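Local coordinates for cytoplasmic export protein 1 (Saccharomyces cerevisiae, PDB 3VWA) that takes part in nuclear tRNA export and may collect tRNA from export receptors at the nuclear pore complex and deliver aminoacylated tRNA to the translation machinery, at residues T21-W26 with S132-F137; N494-K499 with E524-K529; P290-I295 with V322-I327; L194-M199 with M214-K219. All coordinates share one frame; numbering follows the deposited sequence.

Contact 1. Residues T21-W26 with S132-F137; sequences TETALW and SKDSVF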
# COMPACT_ATOMS: atom_id res chain seq x y z
N THR A 21 11.92 10.46 -17.88
CA THR A 21 12.66 9.66 -18.85
C THR A 21 12.84 10.55 -20.08
O THR A 21 11.99 11.44 -20.37
CB THR A 21 11.90 8.38 -19.25
OG1 THR A 21 12.79 7.49 -19.91
CG2 THR A 21 10.88 8.68 -20.25
N GLU A 22 13.92 10.27 -20.80
CA GLU A 22 14.31 10.97 -21.99
C GLU A 22 14.71 9.90 -22.96
O GLU A 22 15.23 8.89 -22.55
CB GLU A 22 15.56 11.78 -21.70
CG GLU A 22 15.37 13.28 -21.65
CD GLU A 22 16.41 13.99 -22.49
OE1 GLU A 22 17.57 13.53 -22.58
OE2 GLU A 22 16.04 15.03 -23.08
N THR A 23 14.52 10.15 -24.25
CA THR A 23 14.91 9.23 -25.31
C THR A 23 15.39 10.12 -26.44
O THR A 23 15.35 11.33 -26.30
CB THR A 23 13.71 8.30 -25.64
OG1 THR A 23 13.84 7.12 -24.85
CG2 THR A 23 13.61 7.92 -27.08
N ALA A 24 15.91 9.57 -27.52
CA ALA A 24 16.37 10.41 -28.60
C ALA A 24 15.20 11.15 -29.25
O ALA A 24 15.43 12.21 -29.86
CB ALA A 24 17.11 9.58 -29.64
N LEU A 25 13.98 10.61 -29.16
CA LEU A 25 12.83 11.26 -29.83
C LEU A 25 11.83 12.03 -28.93
O LEU A 25 11.05 12.84 -29.44
CB LEU A 25 12.06 10.27 -30.66
CG LEU A 25 12.93 9.75 -31.77
CD1 LEU A 25 12.20 8.60 -32.39
CD2 LEU A 25 13.27 10.81 -32.80
N TRP A 26 11.86 11.76 -27.63
CA TRP A 26 10.86 12.24 -26.69
C TRP A 26 11.45 12.48 -25.34
O TRP A 26 12.33 11.72 -24.88
CB TRP A 26 9.72 11.21 -26.51
CG TRP A 26 9.04 10.88 -27.79
CD1 TRP A 26 9.32 9.85 -28.68
CD2 TRP A 26 7.93 11.60 -28.41
NE1 TRP A 26 8.49 9.92 -29.77
CE2 TRP A 26 7.65 10.92 -29.67
CE3 TRP A 26 7.17 12.72 -28.07
CZ2 TRP A 26 6.66 11.35 -30.53
CZ3 TRP A 26 6.16 13.12 -28.93
CH2 TRP A 26 5.92 12.45 -30.13
N SER A 132 10.73 -2.18 -28.20
CA SER A 132 12.03 -2.09 -27.55
C SER A 132 11.79 -1.87 -26.06
O SER A 132 10.66 -1.82 -25.59
CB SER A 132 12.84 -0.93 -28.18
OG SER A 132 12.64 0.32 -27.52
N LYS A 133 12.86 -1.71 -25.29
CA LYS A 133 12.68 -1.52 -23.89
C LYS A 133 11.96 -0.20 -23.63
O LYS A 133 11.18 -0.07 -22.68
CB LYS A 133 14.01 -1.64 -23.17
CG LYS A 133 14.56 -3.07 -23.23
CD LYS A 133 15.92 -3.14 -22.55
CE LYS A 133 16.94 -3.83 -23.43
NZ LYS A 133 18.32 -3.33 -23.14
N ASP A 134 12.19 0.73 -24.55
CA ASP A 134 11.61 2.04 -24.46
C ASP A 134 10.12 2.02 -24.81
O ASP A 134 9.42 3.01 -24.58
CB ASP A 134 12.38 2.99 -25.40
CG ASP A 134 13.68 3.47 -24.79
OD1 ASP A 134 13.78 3.44 -23.56
OD2 ASP A 134 14.59 3.88 -25.53
N SER A 135 9.64 0.94 -25.41
CA SER A 135 8.23 0.87 -25.67
C SER A 135 7.37 0.77 -24.42
O SER A 135 6.18 1.03 -24.49
CB SER A 135 7.92 -0.34 -26.52
OG SER A 135 8.56 -0.24 -27.75
N VAL A 136 7.94 0.34 -23.28
CA VAL A 136 7.07 -0.24 -22.25
C VAL A 136 6.74 0.68 -21.10
O VAL A 136 7.64 1.18 -20.40
CB VAL A 136 7.57 -1.60 -21.71
CG1 VAL A 136 6.52 -2.19 -20.75
CG2 VAL A 136 7.89 -2.56 -22.87
N PHE A 137 5.43 0.86 -20.88
CA PHE A 137 4.98 1.65 -19.74
C PHE A 137 3.96 0.89 -18.94
O PHE A 137 3.37 -0.08 -19.43
CB PHE A 137 4.38 3.00 -20.21
CG PHE A 137 5.40 3.94 -20.77
CD1 PHE A 137 5.94 3.74 -22.05
CD2 PHE A 137 5.85 5.00 -20.01
CE1 PHE A 137 6.92 4.59 -22.55
CE2 PHE A 137 6.80 5.89 -20.52
CZ PHE A 137 7.33 5.68 -21.77
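The carboxylate of D134 is the flat group that meets T23. The threonine hydroxyl stands over one of its faces, well clear of the plane, with OG1 3.4 Å from OD2 of D134 and 3.7 Å from its CG. The two side chains advance from opposite directions. Beside the contact F137 meets F43, and W26 meets F147, in T-shaped (edge-to-face) pairs, and W26 NE1 bonds to E150. D134 CG lies beside its own backbone N (chi1 -80°), which sends the carboxylate out from the short 3-10 turn at 133-135. That turn is well fixed. S132 OG accepts from D134 N at 3.0 Å as an ST turn, while S132 N donates to S135 OG at 2.9 Å. In the kinase-like domain, 21-26 links the first strands of the N-terminal lobe, where kinases carry the glycine-rich loop, and 132-137 probably corresponds to the end of the catalytic loop, which would put the pair across the interlobe cleft. The one hydroxyl proton of T23 has two weak candidate acceptors, D134 OD2 and E22 O (3.2 Å from T23 OG1), with no clear choice between them, so this contact probably contributes little binding energy.

Contact 2. Residues N494-K499 with E524-K529; sequences NTIANK and EEYLEK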
# COMPACT_ATOMS: atom_id res chain seq x y z
N ASN A 494 9.56 14.56 49.03
CA ASN A 494 8.42 15.04 49.73
C ASN A 494 7.17 14.15 49.60
O ASN A 494 6.47 13.89 50.55
CB ASN A 494 8.10 16.42 49.21
CG ASN A 494 7.49 17.26 50.27
OD1 ASN A 494 6.26 17.38 50.34
ND2 ASN A 494 8.33 17.79 51.15
N THR A 495 6.90 13.70 48.39
CA THR A 495 5.73 12.87 48.19
C THR A 495 5.97 11.49 48.79
O THR A 495 5.10 10.94 49.41
CB THR A 495 5.39 12.80 46.70
OG1 THR A 495 5.33 14.15 46.21
CG2 THR A 495 4.06 12.01 46.47
N ILE A 496 7.18 10.96 48.64
CA ILE A 496 7.56 9.74 49.29
C ILE A 496 7.21 9.76 50.78
O ILE A 496 6.50 8.88 51.26
CB ILE A 496 9.06 9.41 49.04
CG1 ILE A 496 9.20 8.93 47.57
CG2 ILE A 496 9.56 8.31 49.99
CD1 ILE A 496 10.57 9.30 47.00
N ALA A 497 7.69 10.78 51.47
CA ALA A 497 7.51 11.01 52.89
C ALA A 497 6.08 11.33 53.30
O ALA A 497 5.65 10.90 54.39
CB ALA A 497 8.40 12.17 53.30
N ASN A 498 5.37 12.10 52.46
CA ASN A 498 3.98 12.52 52.73
C ASN A 498 3.08 11.32 52.51
O ASN A 498 2.00 11.29 53.06
CB ASN A 498 3.46 13.54 51.66
CG ASN A 498 3.77 15.00 51.99
OD1 ASN A 498 4.89 15.38 52.40
ND2 ASN A 498 2.75 15.87 51.77
N LYS A 499 3.45 10.40 51.62
CA LYS A 499 2.43 9.53 51.04
C LYS A 499 2.85 8.14 50.59
O LYS A 499 2.25 7.15 50.97
CB LYS A 499 1.81 10.27 49.83
CG LYS A 499 0.71 9.50 49.11
CD LYS A 499 0.14 10.36 47.99
CE LYS A 499 -0.69 11.51 48.57
NZ LYS A 499 -1.89 11.72 47.71
N GLU A 524 13.07 -0.52 50.62
CA GLU A 524 14.44 -0.05 50.95
C GLU A 524 14.92 0.96 49.94
O GLU A 524 15.57 1.95 50.28
CB GLU A 524 15.48 -1.18 50.91
CG GLU A 524 15.06 -2.46 51.55
CD GLU A 524 15.53 -2.59 52.97
OE1 GLU A 524 15.91 -3.73 53.36
OE2 GLU A 524 15.50 -1.55 53.68
N GLU A 525 14.66 0.67 48.68
CA GLU A 525 15.11 1.60 47.65
C GLU A 525 14.41 2.99 47.82
O GLU A 525 15.03 4.04 47.64
CB GLU A 525 14.87 0.95 46.28
CG GLU A 525 15.13 1.88 45.09
CD GLU A 525 14.73 1.28 43.75
OE1 GLU A 525 14.88 2.03 42.75
OE2 GLU A 525 14.30 0.07 43.69
N TYR A 526 13.14 3.01 48.26
CA TYR A 526 12.45 4.30 48.47
C TYR A 526 12.96 4.99 49.72
O TYR A 526 13.09 6.21 49.76
CB TYR A 526 10.94 4.08 48.61
CG TYR A 526 10.16 4.18 47.30
CD1 TYR A 526 9.37 5.30 47.03
CD2 TYR A 526 10.18 3.14 46.38
CE1 TYR A 526 8.62 5.39 45.83
CE2 TYR A 526 9.44 3.20 45.20
CZ TYR A 526 8.64 4.31 44.93
OH TYR A 526 7.92 4.33 43.75
N LEU A 527 13.21 4.19 50.77
CA LEU A 527 13.86 4.65 52.00
C LEU A 527 15.21 5.27 51.77
O LEU A 527 15.55 6.30 52.41
CB LEU A 527 14.06 3.47 52.98
CG LEU A 527 12.79 2.95 53.65
CD1 LEU A 527 13.23 1.79 54.54
CD2 LEU A 527 12.11 4.08 54.45
N GLU A 528 15.99 4.62 50.91
CA GLU A 528 17.34 5.11 50.55
C GLU A 528 17.24 6.43 49.85
O GLU A 528 17.98 7.37 50.16
CB GLU A 528 18.05 4.10 49.64
CG GLU A 528 19.11 3.24 50.33
CD GLU A 528 18.79 1.74 50.38
OE1 GLU A 528 18.45 1.24 51.49
OE2 GLU A 528 18.89 1.06 49.32
N LYS A 529 16.29 6.53 48.91
CA LYS A 529 16.10 7.80 48.23
C LYS A 529 15.78 8.91 49.22
O LYS A 529 16.40 9.98 49.18
CB LYS A 529 15.10 7.68 47.07
CG LYS A 529 14.64 9.03 46.56
CD LYS A 529 14.08 8.95 45.13
CE LYS A 529 13.38 10.25 44.78
NZ LYS A 529 12.96 10.11 43.34
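I496 projects towards Y526 and K529 and meets each at a different angle. Its CG1 comes to the edge of the Y526 ring, close to the ring plane, 3.7 Å from CD1, so I496 uses neither ring face. The K529 chain runs at about a right angle to I496, and the isoleucine CD1 rests on the lysine methylenes, with CE nearest at 3.7 Å. I496 CG1 is anti to its carbonyl carbon (chi1 -73°), which directs the longer branch at ring and lysine, while CG2 turns to the carbonyl O of Y526 at 4.1 Å. Both segments belong to the second HEAT repeat, and the contact joins its two helices, 493-504 and 513-536, near the C-terminal end of the chain. Trimming I496 to an alanine would probably open a gap between the tyrosine edge and the lysine chain and let the aliphatic part of K529 shift. The polar ends reach past this apolar patch towards the preceding helix 474-487 and the loop after it: Y526 OH bonds to L484 O, and K529 NZ to the carbonyls of I488 and F491. K529 is extended throughout, its CG anti to the backbone N (chi1 166°), which carries the ammonium beyond I496 CD1 to these carbonyls.

Contact 3. Residues P290-I295 with V322-I327; sequences PELCEI and VPFLAI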
# COMPACT_ATOMS: atom_id res chain seq x y z
N PRO A 290 -8.68 -1.23 -4.04
CA PRO A 290 -9.90 -0.49 -4.11
C PRO A 290 -11.10 -1.35 -4.46
O PRO A 290 -12.17 -1.10 -3.92
CB PRO A 290 -9.64 0.60 -5.20
CG PRO A 290 -8.28 0.39 -5.71
CD PRO A 290 -7.66 -0.79 -5.02
N GLU A 291 -10.96 -2.35 -5.33
CA GLU A 291 -12.08 -3.28 -5.58
C GLU A 291 -12.48 -4.11 -4.35
O GLU A 291 -13.69 -4.23 -4.04
CB GLU A 291 -11.81 -4.23 -6.77
CG GLU A 291 -11.56 -3.53 -8.11
CD GLU A 291 -12.80 -2.82 -8.70
OE1 GLU A 291 -13.84 -2.64 -8.00
OE2 GLU A 291 -12.73 -2.45 -9.89
N LEU A 292 -11.50 -4.66 -3.62
CA LEU A 292 -11.82 -5.32 -2.34
C LEU A 292 -12.52 -4.39 -1.40
O LEU A 292 -13.51 -4.73 -0.79
CB LEU A 292 -10.56 -5.72 -1.57
CG LEU A 292 -10.43 -7.18 -1.19
CD1 LEU A 292 -9.23 -7.53 -0.29
CD2 LEU A 292 -11.75 -7.85 -0.75
N CYS A 293 -11.95 -3.21 -1.23
CA CYS A 293 -12.55 -2.23 -0.34
C CYS A 293 -14.02 -2.02 -0.70
O CYS A 293 -14.88 -2.08 0.17
CB CYS A 293 -11.78 -0.92 -0.36
SG CYS A 293 -10.16 -1.01 0.47
N GLU A 294 -14.32 -1.84 -1.98
CA GLU A 294 -15.72 -1.72 -2.41
C GLU A 294 -16.56 -2.92 -1.99
O GLU A 294 -17.72 -2.77 -1.55
CB GLU A 294 -15.81 -1.53 -3.95
CG GLU A 294 -15.63 -0.09 -4.39
CD GLU A 294 -16.61 0.81 -3.65
OE1 GLU A 294 -17.83 0.49 -3.64
OE2 GLU A 294 -16.13 1.79 -3.04
N ILE A 295 -16.01 -4.13 -2.16
CA ILE A 295 -16.78 -5.33 -1.80
C ILE A 295 -16.97 -5.43 -0.32
O ILE A 295 -18.03 -5.83 0.13
CB ILE A 295 -16.21 -6.60 -2.42
CG1 ILE A 295 -16.57 -6.60 -3.91
CG2 ILE A 295 -16.84 -7.86 -1.75
CD1 ILE A 295 -15.41 -7.00 -4.81
N VAL A 322 -13.72 -10.48 8.08
CA VAL A 322 -12.38 -10.65 8.66
C VAL A 322 -11.32 -11.00 7.61
O VAL A 322 -10.30 -10.34 7.53
CB VAL A 322 -12.42 -11.63 9.88
CG1 VAL A 322 -11.04 -11.95 10.45
CG2 VAL A 322 -13.27 -11.01 10.97
N PRO A 323 -11.55 -12.04 6.77
CA PRO A 323 -10.43 -12.35 5.84
C PRO A 323 -10.13 -11.26 4.82
O PRO A 323 -8.97 -10.95 4.63
CB PRO A 323 -10.85 -13.65 5.14
CG PRO A 323 -12.08 -14.12 5.86
CD PRO A 323 -12.65 -13.00 6.69
N PHE A 324 -11.16 -10.67 4.19
CA PHE A 324 -10.96 -9.64 3.20
C PHE A 324 -10.33 -8.40 3.84
O PHE A 324 -9.46 -7.78 3.25
CB PHE A 324 -12.31 -9.18 2.52
CG PHE A 324 -12.97 -10.23 1.63
CD1 PHE A 324 -12.45 -11.53 1.49
CD2 PHE A 324 -14.18 -9.93 0.97
CE1 PHE A 324 -13.06 -12.50 0.65
CE2 PHE A 324 -14.80 -10.87 0.15
CZ PHE A 324 -14.26 -12.17 0.00
N LEU A 325 -10.78 -8.02 5.02
CA LEU A 325 -10.28 -6.76 5.64
C LEU A 325 -8.82 -7.02 6.02
O LEU A 325 -7.98 -6.08 6.00
CB LEU A 325 -11.07 -6.48 6.90
CG LEU A 325 -11.76 -5.18 7.25
CD1 LEU A 325 -12.13 -5.19 8.73
CD2 LEU A 325 -10.96 -3.92 6.93
N ALA A 326 -8.49 -8.26 6.36
CA ALA A 326 -7.08 -8.63 6.70
C ALA A 326 -6.17 -8.40 5.49
O ALA A 326 -5.06 -7.82 5.60
CB ALA A 326 -6.97 -10.08 7.24
N ILE A 327 -6.67 -8.75 4.32
CA ILE A 327 -5.92 -8.52 3.10
C ILE A 327 -5.73 -7.05 2.88
O ILE A 327 -4.66 -6.60 2.45
CB ILE A 327 -6.69 -9.09 1.91
CG1 ILE A 327 -7.22 -10.50 2.23
CG2 ILE A 327 -5.93 -9.03 0.62
CD1 ILE A 327 -6.19 -11.59 2.19
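L292 is the bump that fills the hollow between F324 and I327, one turn apart on the facing helix. The helices form an antiparallel pair, as in HEAT-type helical solenoids: the short axes approach to 9.9 Å with 149° between their directions. The two methyls of L292 divide the hollow. CD2 presses on the base of the phenylalanine, 3.6 Å from F324 CB and just as near to its CG, approaching the ring obliquely. CD1 goes deeper, 3.6 Å from the backbone O of F324 and 3.7 Å from I327 CB. L292 lies at about a right angle to both neighbours. Shrinking L292 to an alanine would probably leave the hollow between F324 and I327 unfilled and the phenylalanine ring freer to shift. In the reverse sense F324 is itself a bump, set between L292 and I295. Helix 255-271 covers the same side, with M262 against F324 and I295 and Y269 against I327. On F324, CG sits beside the backbone N (chi1 -68°), which tips the ring towards I295, whose CG2 meets the ring edge near its plane, 4.1 Å from CE2.

Contact 4. Residues L194-M199 with M214-K219; sequences LIKSLM and MISDGK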
# COMPACT_ATOMS: atom_id res chain seq x y z
N LEU A 194 12.46 -8.24 -26.88
CA LEU A 194 11.86 -7.72 -25.63
C LEU A 194 11.66 -8.78 -24.58
O LEU A 194 11.99 -8.59 -23.41
CB LEU A 194 10.48 -7.17 -25.91
CG LEU A 194 10.14 -5.79 -25.32
CD1 LEU A 194 8.64 -5.73 -25.17
CD2 LEU A 194 10.85 -5.36 -24.04
N ILE A 195 11.06 -9.90 -24.98
CA ILE A 195 10.86 -11.02 -24.06
C ILE A 195 12.19 -11.54 -23.54
O ILE A 195 12.32 -11.82 -22.34
CB ILE A 195 10.05 -12.15 -24.72
CG1 ILE A 195 8.57 -11.75 -24.84
CG2 ILE A 195 10.22 -13.44 -23.91
CD1 ILE A 195 7.71 -12.68 -25.69
N LYS A 196 13.19 -11.61 -24.40
CA LYS A 196 14.51 -12.05 -23.93
C LYS A 196 15.08 -11.05 -22.96
O LYS A 196 15.73 -11.45 -21.99
CB LYS A 196 15.47 -12.28 -25.10
CG LYS A 196 15.17 -13.62 -25.80
CD LYS A 196 16.25 -14.04 -26.77
CE LYS A 196 16.13 -13.27 -28.06
NZ LYS A 196 17.19 -13.60 -29.05
N SER A 197 14.81 -9.75 -23.18
CA SER A 197 15.31 -8.73 -22.25
C SER A 197 14.56 -8.78 -20.91
O SER A 197 15.13 -8.47 -19.88
CB SER A 197 15.23 -7.31 -22.82
OG SER A 197 15.56 -7.28 -24.19
N LEU A 198 13.28 -9.16 -20.95
CA LEU A 198 12.47 -9.29 -19.74
C LEU A 198 12.88 -10.47 -18.87
O LEU A 198 12.83 -10.38 -17.65
CB LEU A 198 10.98 -9.42 -20.10
CG LEU A 198 10.36 -8.07 -20.50
CD1 LEU A 198 9.06 -8.17 -21.29
CD2 LEU A 198 10.16 -7.19 -19.27
N MSE A 199 13.30 -11.56 -19.52
CA MSE A 199 13.47 -12.85 -18.87
C MSE A 199 14.81 -13.40 -19.29
O MSE A 199 14.94 -13.85 -20.44
CB MSE A 199 12.41 -13.78 -19.48
CG MSE A 199 11.54 -14.57 -18.52
SE MSE A 199 9.75 -14.89 -19.34
CE MSE A 199 8.82 -14.92 -17.63
N MSE A 214 11.58 -18.82 -32.33
CA MSE A 214 10.87 -18.70 -33.58
C MSE A 214 10.57 -17.25 -33.88
O MSE A 214 10.91 -16.76 -34.96
CB MSE A 214 9.62 -19.53 -33.43
CG MSE A 214 9.97 -21.02 -33.39
SE MSE A 214 8.28 -22.00 -33.72
CE MSE A 214 8.96 -23.78 -34.30
N ILE A 215 9.95 -16.53 -32.94
CA ILE A 215 9.60 -15.14 -33.19
C ILE A 215 10.87 -14.29 -33.27
O ILE A 215 10.92 -13.30 -33.98
CB ILE A 215 8.62 -14.51 -32.15
CG1 ILE A 215 9.17 -14.54 -30.72
CG2 ILE A 215 7.28 -15.19 -32.19
CD1 ILE A 215 8.32 -13.75 -29.75
N SER A 216 11.90 -14.72 -32.55
CA SER A 216 13.18 -13.99 -32.52
C SER A 216 13.84 -13.96 -33.88
O SER A 216 14.54 -13.02 -34.20
CB SER A 216 14.14 -14.57 -31.49
OG SER A 216 14.02 -13.88 -30.28
N ASP A 217 13.57 -15.00 -34.67
CA ASP A 217 14.08 -15.12 -36.03
C ASP A 217 12.99 -14.85 -37.05
O ASP A 217 13.20 -15.11 -38.23
CB ASP A 217 14.64 -16.52 -36.25
CG ASP A 217 15.80 -16.80 -35.36
OD1 ASP A 217 15.92 -17.94 -34.87
OD2 ASP A 217 16.55 -15.85 -35.13
N GLY A 218 11.83 -14.37 -36.59
CA GLY A 218 10.77 -13.93 -37.49
C GLY A 218 10.15 -15.05 -38.30
O GLY A 218 9.57 -14.82 -39.37
N LYS A 219 10.24 -16.27 -37.80
CA LYS A 219 9.66 -17.40 -38.50
C LYS A 219 8.15 -17.43 -38.36
O LYS A 219 7.48 -17.83 -39.31
CB LYS A 219 10.30 -18.71 -38.04
CG LYS A 219 11.82 -18.64 -38.03
CD LYS A 219 12.43 -19.97 -37.64
CE LYS A 219 13.71 -20.21 -38.44
NZ LYS A 219 14.54 -21.34 -37.93
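S216 and K196 bury the most surface here, and they meet through the end of the lysine chain. K196 CE lies 3.1 Å from S216 OG, a close CH-to-oxygen approach, whereas NZ stands 3.4 Å from the same oxygen at an angle too poor for a hydrogen bond. The lysine reaches the serine because its chain bends at the third torsion (chi3 -79°), which lays the last methylene against the hydroxyl. The methylene next to an ammonium is probably somewhat polarised, which would make this approach favourable. S216 OG also has a weak hydrogen bond to V212 O, one turn back in its own helix. I215, next in covered surface, packs by its CD1 against I195 CD1 at 4.2 Å, and F225 of helix 222-231 touches both isoleucines. Helix 186-198 and helix 209-216 lie in the C-terminal lobe of the kinase-like domain, in places consistent with helices F and G of protein kinases. The second of them ends just past the contact in a Schellman motif, with G218 at positive phi: K219 N bonds to M214 O at 3.0 Å, and G218 N bonds weakly to I215 O. D217 N joins K219 N on M214 O, the two donors arriving from opposite faces of that carbonyl.

From the N terminus the four contacts follow in series, none nested in or crossing another. Contact 1 closes the widest loop, 105 residues holding most of the N-terminal lobe and helix 106-122, and so brings the two lobes of the kinase-like domain together at one point. Contact 4 opens after it and joins two helices of the C-terminal lobe over 14 residues. These two touch: K133 CE packs on S197 OG at 3.8 Å, and V136 CG2 on L194 CD1 at 4.0 Å. Contact 3 links neighbouring helices in the middle of the chain. Contact 2 closes the last helix pair, across the chain's centre from contact 1, their centres 75 Å apart.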